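Local coordinates for protein glucosidase (Croceicoccus marinus, PDB 5Z3K) that probably hydrolyses O-glycosidic bonds, acting as a beta-glucosidase of glycoside hydrolase family 39, at residues Y229-R234 with P271-E276; Y377-M382 with P411-A416; S462-Q467 with I478-V483. All coordinates share one frame; numbering follows the deposited sequence.

Contact 1 of 3, residues Y229-R234 with P271-E276; sequences YGDNSR and PTAKFE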
loop_
_atom_site.group_PDB
_atom_site.type_symbol
_atom_site.label_atom_id
_atom_site.label_comp_id
_atom_site.label_asym_id
_atom_site.label_seq_id
_atom_site.Cartn_x
_atom_site.Cartn_y
_atom_site.Cartn_z
ATOM N N TYR A 229 -5.318 1.884 -9.797
ATOM C CA TYR A 229 -4.173 1.454 -10.583
ATOM C C TYR A 229 -3.894 2.474 -11.679
ATOM O O TYR A 229 -4.807 3.142 -12.169
ATOM C CB TYR A 229 -4.406 0.090 -11.242
ATOM C CG TYR A 229 -4.735 -1.034 -10.298
ATOM C CD1 TYR A 229 -3.768 -1.570 -9.454
ATOM C CD2 TYR A 229 -6.015 -1.578 -10.266
ATOM C CE1 TYR A 229 -4.068 -2.621 -8.594
ATOM C CE2 TYR A 229 -6.325 -2.620 -9.413
ATOM C CZ TYR A 229 -5.352 -3.137 -8.581
ATOM O OH TYR A 229 -5.675 -4.177 -7.737
ATOM N N GLY A 230 -2.631 2.557 -12.093
ATOM C CA GLY A 230 -2.246 3.506 -13.127
ATOM C C GLY A 230 -2.266 2.976 -14.551
ATOM O O GLY A 230 -1.591 3.537 -15.417
ATOM N N ASP A 231 -3.019 1.898 -14.819
ATOM C CA ASP A 231 -2.908 1.225 -16.115
ATOM C C ASP A 231 -3.186 2.171 -17.272
ATOM O O ASP A 231 -2.486 2.139 -18.287
ATOM C CB ASP A 231 -3.872 0.043 -16.201
ATOM C CG ASP A 231 -3.500 -1.069 -15.272
ATOM O OD1 ASP A 231 -3.891 -0.976 -14.099
ATOM O OD2 ASP A 231 -2.828 -2.028 -15.709
ATOM N N ASN A 232 -4.220 2.992 -17.156
ATOM C CA ASN A 232 -4.666 3.801 -18.280
ATOM C C ASN A 232 -4.176 5.244 -18.208
ATOM O O ASN A 232 -4.611 6.075 -19.014
ATOM C CB ASN A 232 -6.193 3.756 -18.378
ATOM C CG ASN A 232 -6.710 4.314 -19.693
ATOM O OD1 ASN A 232 -7.534 5.227 -19.706
ATOM N ND2 ASN A 232 -6.192 3.795 -20.804
ATOM N N SER A 233 -3.273 5.558 -17.276
ATOM C CA SER A 233 -2.724 6.911 -17.163
ATOM C C SER A 233 -1.201 6.903 -17.074
ATOM O O SER A 233 -0.528 7.836 -17.537
ATOM C CB SER A 233 -3.304 7.626 -15.932
ATOM O OG SER A 233 -2.608 7.250 -14.746
ATOM N N ARG A 234 -0.652 5.842 -16.479
ATOM C CA ARG A 234 0.754 5.789 -16.060
ATOM C C ARG A 234 1.176 7.063 -15.334
ATOM O O ARG A 234 2.330 7.478 -15.438
ATOM C CB ARG A 234 1.703 5.529 -17.240
ATOM C CG ARG A 234 1.356 4.343 -18.116
ATOM C CD ARG A 234 1.081 3.096 -17.330
ATOM N NE ARG A 234 1.940 2.012 -17.781
ATOM C CZ ARG A 234 1.506 0.891 -18.343
ATOM N NH1 ARG A 234 0.211 0.686 -18.517
ATOM N NH2 ARG A 234 2.374 -0.030 -18.711
ATOM N N PRO A 271 -3.876 -7.961 -15.229
ATOM C CA PRO A 271 -2.933 -9.087 -15.141
ATOM C C PRO A 271 -2.162 -9.363 -16.421
ATOM O O PRO A 271 -1.250 -10.199 -16.390
ATOM C CB PRO A 271 -3.835 -10.272 -14.770
ATOM C CG PRO A 271 -5.195 -9.872 -15.250
ATOM C CD PRO A 271 -5.276 -8.387 -15.062
ATOM N N THR A 272 -2.488 -8.697 -17.532
ATOM C CA THR A 272 -1.723 -8.781 -18.770
ATOM C C THR A 272 -0.891 -7.528 -19.025
ATOM O O THR A 272 -0.449 -7.298 -20.156
ATOM C CB THR A 272 -2.657 -9.018 -19.960
ATOM O OG1 THR A 272 -3.669 -8.002 -19.982
ATOM C CG2 THR A 272 -3.319 -10.385 -19.865
ATOM N N ALA A 273 -0.687 -6.696 -18.009
ATOM C CA ALA A 273 0.030 -5.446 -18.227
ATOM C C ALA A 273 1.504 -5.707 -18.506
ATOM O O ALA A 273 2.116 -6.625 -17.948
ATOM C CB ALA A 273 -0.119 -4.524 -17.020
ATOM N N LYS A 274 2.054 -4.871 -19.355
ATOM C CA LYS A 274 3.437 -4.913 -19.778
ATOM C C LYS A 274 4.144 -3.584 -19.429
ATOM O O LYS A 274 3.562 -2.572 -19.575
ATOM C CB LYS A 274 3.478 -5.134 -21.257
ATOM C CG LYS A 274 4.738 -5.747 -21.761
ATOM C CD LYS A 274 5.037 -5.356 -23.172
ATOM C CE LYS A 274 6.517 -5.289 -23.373
ATOM N NZ LYS A 274 7.212 -6.557 -23.097
ATOM N N PHE A 275 5.379 -3.645 -18.962
ATOM C CA PHE A 275 6.088 -2.448 -18.541
ATOM C C PHE A 275 7.549 -2.812 -18.399
ATOM O O PHE A 275 7.904 -3.992 -18.297
ATOM C CB PHE A 275 5.537 -1.914 -17.215
ATOM C CG PHE A 275 5.384 -2.976 -16.167
ATOM C CD1 PHE A 275 6.477 -3.383 -15.414
ATOM C CD2 PHE A 275 4.156 -3.583 -15.952
ATOM C CE1 PHE A 275 6.353 -4.387 -14.459
ATOM C CE2 PHE A 275 4.018 -4.585 -15.000
ATOM C CZ PHE A 275 5.120 -4.982 -14.249
ATOM N N GLU A 276 8.393 -1.789 -18.391
ATOM C CA GLU A 276 9.782 -1.971 -18.015
ATOM C C GLU A 276 9.912 -1.925 -16.499
ATOM O O GLU A 276 9.238 -1.137 -15.827
ATOM C CB GLU A 276 10.670 -0.896 -18.647
ATOM C CG GLU A 276 10.633 -0.858 -20.174
ATOM C CD GLU A 276 11.321 -2.057 -20.823
ATOM O OE1 GLU A 276 12.149 -2.722 -20.164
ATOM O OE2 GLU A 276 11.032 -2.327 -22.008
#

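Contact 2 of 3, residues Y377-M382 with P411-A416; sequences YAIPDM and PRRVDA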
loop_
_atom_site.group_PDB
_atom_site.type_symbol
_atom_site.label_atom_id
_atom_site.label_comp_id
_atom_site.label_asym_id
_atom_site.label_seq_id
_atom_site.Cartn_x
_atom_site.Cartn_y
_atom_site.Cartn_z
ATOM N N TYR A 377 10.697 10.414 -13.133
ATOM C CA TYR A 377 9.724 9.602 -13.850
ATOM C C TYR A 377 9.063 10.420 -14.953
ATOM O O TYR A 377 8.658 11.563 -14.728
ATOM C CB TYR A 377 8.636 9.059 -12.899
ATOM C CG TYR A 377 7.548 8.345 -13.667
ATOM C CD1 TYR A 377 7.727 7.033 -14.089
ATOM C CD2 TYR A 377 6.380 9.000 -14.037
ATOM C CE1 TYR A 377 6.762 6.386 -14.819
ATOM C CE2 TYR A 377 5.409 8.359 -14.786
ATOM C CZ TYR A 377 5.613 7.049 -15.172
ATOM O OH TYR A 377 4.648 6.396 -15.906
ATOM N N ALA A 378 8.900 9.817 -16.131
ATOM C CA ALA A 378 8.272 10.488 -17.267
ATOM C C ALA A 378 7.018 9.727 -17.679
ATOM O O ALA A 378 7.090 8.534 -17.991
ATOM C CB ALA A 378 9.247 10.593 -18.444
ATOM N N ILE A 379 5.876 10.409 -17.663
ATOM C CA ILE A 379 4.671 9.838 -18.270
ATOM C C ILE A 379 4.937 9.609 -19.753
ATOM O O ILE A 379 5.403 10.537 -20.442
ATOM C CB ILE A 379 3.467 10.777 -18.078
ATOM C CG1 ILE A 379 3.098 10.917 -16.598
ATOM C CG2 ILE A 379 2.275 10.278 -18.880
ATOM C CD1 ILE A 379 2.210 12.127 -16.315
ATOM N N PRO A 380 4.693 8.419 -20.296
ATOM C CA PRO A 380 4.928 8.213 -21.732
ATOM C C PRO A 380 4.006 9.081 -22.581
ATOM O O PRO A 380 2.868 9.381 -22.202
ATOM C CB PRO A 380 4.645 6.718 -21.928
ATOM C CG PRO A 380 4.865 6.114 -20.555
ATOM C CD PRO A 380 4.383 7.161 -19.592
ATOM N N ASP A 381 4.514 9.472 -23.758
ATOM C CA ASP A 381 3.788 10.395 -24.632
ATOM C C ASP A 381 2.362 9.940 -24.897
ATOM O O ASP A 381 1.431 10.752 -24.875
ATOM C CB ASP A 381 4.520 10.558 -25.967
ATOM C CG ASP A 381 5.913 11.092 -25.802
ATOM O OD1 ASP A 381 6.093 12.051 -25.026
ATOM O OD2 ASP A 381 6.833 10.543 -26.441
HETATM N N MSE A 382 2.159 8.651 -25.153
HETATM C CA MSE A 382 0.830 8.222 -25.553
HETATM C C MSE A 382 -0.174 8.421 -24.425
HETATM O O MSE A 382 -1.372 8.497 -24.675
HETATM C CB MSE A 382 0.834 6.772 -26.015
HETATM C CG MSE A 382 1.293 5.803 -24.976
HETATM SE SE MSE A 382 0.861 3.974 -25.504
HETATM C CE MSE A 382 2.160 3.097 -24.378
ATOM N N PRO A 411 -9.644 12.977 -15.797
ATOM C CA PRO A 411 -9.044 13.502 -17.027
ATOM C C PRO A 411 -7.529 13.438 -16.950
ATOM O O PRO A 411 -6.924 13.741 -15.916
ATOM C CB PRO A 411 -9.541 14.950 -17.080
ATOM C CG PRO A 411 -9.978 15.265 -15.688
ATOM C CD PRO A 411 -10.471 13.979 -15.110
ATOM N N ARG A 412 -6.915 13.030 -18.051
ATOM C CA ARG A 412 -5.465 12.947 -18.076
ATOM C C ARG A 412 -4.841 14.333 -17.943
ATOM O O ARG A 412 -5.382 15.332 -18.427
ATOM C CB ARG A 412 -5.002 12.286 -19.361
ATOM C CG ARG A 412 -5.297 10.814 -19.409
ATOM C CD ARG A 412 -4.872 10.269 -20.726
ATOM N NE ARG A 412 -4.952 8.821 -20.735
ATOM C CZ ARG A 412 -4.858 8.089 -21.833
ATOM N NH1 ARG A 412 -4.675 8.686 -23.010
ATOM N NH2 ARG A 412 -4.946 6.770 -21.751
ATOM N N ARG A 413 -3.692 14.384 -17.263
ATOM C CA ARG A 413 -2.938 15.626 -17.062
ATOM C C ARG A 413 -2.092 15.874 -18.305
ATOM O O ARG A 413 -0.900 15.554 -18.363
ATOM C CB ARG A 413 -2.070 15.529 -15.812
ATOM C CG ARG A 413 -2.840 15.400 -14.519
ATOM C CD ARG A 413 -1.954 15.759 -13.335
ATOM N NE ARG A 413 -0.772 14.898 -13.277
ATOM C CZ ARG A 413 0.420 15.295 -12.852
ATOM N NH1 ARG A 413 0.601 16.546 -12.435
ATOM N NH2 ARG A 413 1.427 14.431 -12.829
ATOM N N VAL A 414 -2.727 16.458 -19.325
ATOM C CA VAL A 414 -2.084 16.540 -20.634
ATOM C C VAL A 414 -0.869 17.455 -20.618
ATOM O O VAL A 414 -0.018 17.360 -21.509
ATOM C CB VAL A 414 -3.084 17.010 -21.707
ATOM C CG1 VAL A 414 -4.213 15.995 -21.876
ATOM C CG2 VAL A 414 -3.625 18.377 -21.358
ATOM N N ASP A 415 -0.756 18.332 -19.626
ATOM C CA ASP A 415 0.374 19.252 -19.519
ATOM C C ASP A 415 1.494 18.720 -18.628
ATOM O O ASP A 415 2.461 19.446 -18.356
ATOM C CB ASP A 415 -0.106 20.610 -19.000
ATOM C CG ASP A 415 -1.100 21.272 -19.942
ATOM O OD1 ASP A 415 -0.882 21.201 -21.173
ATOM O OD2 ASP A 415 -2.099 21.847 -19.459
ATOM N N ALA A 416 1.410 17.463 -18.194
ATOM C CA ALA A 416 2.354 16.919 -17.225
ATOM C C ALA A 416 3.536 16.205 -17.868
ATOM O O ALA A 416 4.095 15.287 -17.255
ATOM C CB ALA A 416 1.632 15.973 -16.264
HETATM O O HOH W 1 5.952 13.169 -16.667
#

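Contact 3 of 3, residues S462-Q467 with I478-V483; sequences SSVTVQ and IEITRV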
loop_
_atom_site.group_PDB
_atom_site.type_symbol
_atom_site.label_atom_id
_atom_site.label_comp_id
_atom_site.label_asym_id
_atom_site.label_seq_id
_atom_site.Cartn_x
_atom_site.Cartn_y
_atom_site.Cartn_z
ATOM N N SER A 462 28.699 21.909 7.887
ATOM C CA SER A 462 27.267 21.759 8.105
ATOM C C SER A 462 26.469 21.776 6.806
ATOM O O SER A 462 25.248 21.584 6.841
ATOM C CB SER A 462 26.760 22.852 9.043
ATOM O OG SER A 462 27.000 24.122 8.483
ATOM N N SER A 463 27.123 21.991 5.667
ATOM C CA SER A 463 26.473 21.937 4.372
ATOM C C SER A 463 27.152 20.885 3.513
ATOM O O SER A 463 28.352 20.631 3.644
ATOM C CB SER A 463 26.521 23.285 3.646
ATOM O OG SER A 463 25.614 24.206 4.221
ATOM N N VAL A 464 26.372 20.280 2.625
ATOM C CA VAL A 464 26.898 19.316 1.673
ATOM C C VAL A 464 26.180 19.526 0.347
ATOM O O VAL A 464 24.971 19.794 0.312
ATOM C CB VAL A 464 26.740 17.867 2.186
ATOM C CG1 VAL A 464 25.347 17.654 2.723
ATOM C CG2 VAL A 464 27.042 16.868 1.080
ATOM N N THR A 465 26.934 19.436 -0.741
ATOM C CA THR A 465 26.391 19.490 -2.084
ATOM C C THR A 465 26.605 18.139 -2.740
ATOM O O THR A 465 27.712 17.593 -2.694
ATOM C CB THR A 465 27.047 20.592 -2.916
ATOM O OG1 THR A 465 26.771 21.854 -2.314
ATOM C CG2 THR A 465 26.489 20.597 -4.327
ATOM N N VAL A 466 25.542 17.604 -3.329
ATOM C CA VAL A 466 25.559 16.318 -4.008
ATOM C C VAL A 466 25.045 16.540 -5.418
ATOM O O VAL A 466 24.007 17.181 -5.602
ATOM C CB VAL A 466 24.677 15.286 -3.275
ATOM C CG1 VAL A 466 24.490 14.050 -4.134
ATOM C CG2 VAL A 466 25.279 14.943 -1.913
ATOM N N GLN A 467 25.744 16.002 -6.411
ATOM C CA GLN A 467 25.233 16.094 -7.772
ATOM C C GLN A 467 25.463 14.775 -8.483
ATOM O O GLN A 467 26.443 14.075 -8.217
ATOM C CB GLN A 467 25.881 17.244 -8.566
ATOM C CG GLN A 467 27.369 17.052 -8.843
ATOM C CD GLN A 467 27.914 18.054 -9.856
ATOM O OE1 GLN A 467 27.181 18.547 -10.716
ATOM N NE2 GLN A 467 29.202 18.364 -9.752
ATOM N N ILE A 478 19.748 9.631 -1.239
ATOM C CA ILE A 478 20.946 10.217 -0.666
ATOM C C ILE A 478 20.795 10.138 0.835
ATOM O O ILE A 478 19.811 10.641 1.390
ATOM C CB ILE A 478 21.142 11.675 -1.116
ATOM C CG1 ILE A 478 21.155 11.772 -2.642
ATOM C CG2 ILE A 478 22.395 12.268 -0.456
ATOM C CD1 ILE A 478 22.170 10.855 -3.314
ATOM N N GLU A 479 21.766 9.523 1.498
ATOM C CA GLU A 479 21.728 9.350 2.940
ATOM C C GLU A 479 22.920 10.076 3.545
ATOM O O GLU A 479 24.066 9.780 3.193
ATOM C CB GLU A 479 21.760 7.864 3.304
ATOM C CG GLU A 479 21.302 7.588 4.704
ATOM C CD GLU A 479 20.922 6.134 4.884
ATOM O OE1 GLU A 479 19.746 5.775 4.637
ATOM O OE2 GLU A 479 21.826 5.355 5.241
ATOM N N ILE A 480 22.653 11.017 4.447
ATOM C CA ILE A 480 23.699 11.760 5.153
ATOM C C ILE A 480 23.631 11.406 6.631
ATOM O O ILE A 480 22.563 11.498 7.247
ATOM C CB ILE A 480 23.556 13.277 4.948
ATOM C CG1 ILE A 480 23.460 13.592 3.462
ATOM C CG2 ILE A 480 24.747 14.012 5.554
ATOM C CD1 ILE A 480 22.975 14.958 3.190
ATOM N N THR A 481 24.762 10.991 7.203
ATOM C CA THR A 481 24.784 10.555 8.591
ATOM C C THR A 481 25.887 11.250 9.372
ATOM O O THR A 481 26.923 11.632 8.820
ATOM C CB THR A 481 24.977 9.051 8.704
ATOM O OG1 THR A 481 26.150 8.676 7.959
ATOM C CG2 THR A 481 23.763 8.342 8.138
ATOM N N ARG A 482 25.648 11.406 10.670
ATOM C CA ARG A 482 26.698 11.877 11.557
ATOM C C ARG A 482 27.742 10.779 11.720
ATOM O O ARG A 482 27.403 9.601 11.874
ATOM C CB ARG A 482 26.123 12.268 12.919
ATOM C CG ARG A 482 27.160 12.826 13.889
ATOM C CD ARG A 482 26.532 13.209 15.211
ATOM N NE ARG A 482 25.855 12.082 15.834
ATOM C CZ ARG A 482 26.462 11.173 16.590
ATOM N NH1 ARG A 482 27.767 11.262 16.820
ATOM N NH2 ARG A 482 25.762 10.177 17.116
ATOM N N VAL A 483 29.013 11.160 11.656
ATOM C CA VAL A 483 30.106 10.216 11.865
ATOM C C VAL A 483 30.558 10.330 13.314
ATOM O O VAL A 483 30.969 11.407 13.765
ATOM C CB VAL A 483 31.266 10.462 10.889
ATOM C CG1 VAL A 483 32.520 9.752 11.377
ATOM C CG2 VAL A 483 30.898 9.962 9.505
#

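Contact 1 of 3, residues Y229-R234 with P271-E276
Arg234 reaches across to the backbone of Lys274, its NH2 coming 2.9 Å from Lys274 O, close to the guanidinium plane and at its edge. The same flat group is tied back to its own loop: NH1 donates to Asp231 O over 3.1 Å, with that oxygen only 5° out of the guanidinium plane and receiving the bond on a lone pair. A chain bent at chi2 and chi3 curls the guanidinium back in this way, while the CB of Phe275 lies obliquely to it, 4.0 Å from NH2. This is the close-packed part. Both segments follow neighbouring strands of the (beta/alpha)8 barrel, 223-229 and 259-266, so the contact joins two loops at the C-terminal mouth of the barrel. Were Arg234 replaced by an alanine, Asp231 O would probably lose this donor and a gap open beside the CB of Phe275. Asp231 makes the second touch: its OD2 lies 3.9 Å from the methyl of Ala273, a residue small enough to let the loop pass close. The carboxylate is chiefly engaged by the backbone amides of Gly269 and Ile270, its two oxygens each accepting from one of these N-H groups, as a carboxylate can do at once. On the solvent side the meeting is loose, for the side chain of Lys274 points away from the other loop and is exposed, as its long, charged chain allows.

Contact 2 of 3, residues Y377-M382 with P411-A416
With CG1 of Ile379 set beside the backbone N (chi1 -65°) and the chain then extended (chi2 163°), the CD1 methyl is carried to the second loop, 3.9 Å from Ala416 CB and 3.8 Å from Ala416 O. Arg413 bends at chi3 (-59°), which places Ala416 CB over the centre of one guanidinium face, 3.7 Å from its plane. The alanine methyl thus meets an aliphatic tip and a flat cation at once, in a place where its small size suits. The guanidinium finds its charge partner elsewhere, in Asp235, and Ile379 CD1 comes no nearer than 4.3 Å to its NH2. Beside this apolar touch a water completes the link: it accepts from Ile379 N and donates to Ala416 O, each at 2.9 Å, so two backbone groups that do not bond to each other directly are bridged by it. At the far end Met382 O is a loose 3.7 Å from Arg412 NH1, whose guanidinium is held mainly by the carbonyls of Asn232 and Thr385. Two overlapping turns shape most of 411-416: an inverse gamma turn centred on Arg413 shares residues with the type I beta turn from Arg413 to Ala416.

Contact 3 of 3, residues S462-Q467 with I478-V483
Ile480 and Val464 meet methyl to methyl, CD1 of the isoleucine standing 3.6 Å from CG1 of the valine, and two residues along each strand Ile478 faces Val466 in the same manner. The second pair is best followed along Ile478. Its CB lies set back from Val466 and branches there into two arms. The short arm, CG2, comes 4.2 Å from Val466 CG2. The long arm starts at CG1, which stands beside the backbone N and is about 4.3 Å from Val466 CG1; a bend at chi2 (-54°) then turns the terminal CD1 so that it reaches 4.0 Å from the same Val466 CG1. Both branches of the isoleucine are therefore used, each against one branch of the valine. In both pairs the side chains point opposite ways and overlap along their flanks instead of colliding end on. Branched aliphatic residues suit these places: they accept the extended backbone and fill the buried space without carrying a polar group into it. The intervening residues show the usual alternation of strands, with Thr465 exposed and the acid of Glu479 paired with Arg371 on the other face. The nearest CA atoms are 8.3 Å apart for Val466 and Ile478, too far for the backbones to pair, and what joins the strands is side-chain contact alone, as between the layers of a beta-sandwich. Each strand finds its hydrogen-bonding partners elsewhere: 464-469 is an edge strand beside 423-429, while 474-482 runs between 438-446 and 369-376. From these neighbours Ile428 packs on Val464 and Ile480, Val440 on Val466, Ile372 on Ile480, and Tyr424 on Ile478.

In the fold
Contacts 1 and 2 are neighbours, their centres 14 Å apart, and they touch directly: Arg234 O lies 2.6 Å from Tyr377 OH and Asn232 O 2.8 Å from Arg412 NH2, both probable hydrogen bonds. The barrel loop 229-234 is thereby joined to loops of the mostly C-terminal beta-strand region, whose sheet also takes in strand 6-13. Contact 3 lies within that region, with its centre 36 Å from contact 1 and 33 Å from contact 2 and no direct touch to either. Contact 1 belongs to the C-terminal mouth of the barrel, where the active sites of such enzymes lie; contact 3, in the sandwich, is remote from it.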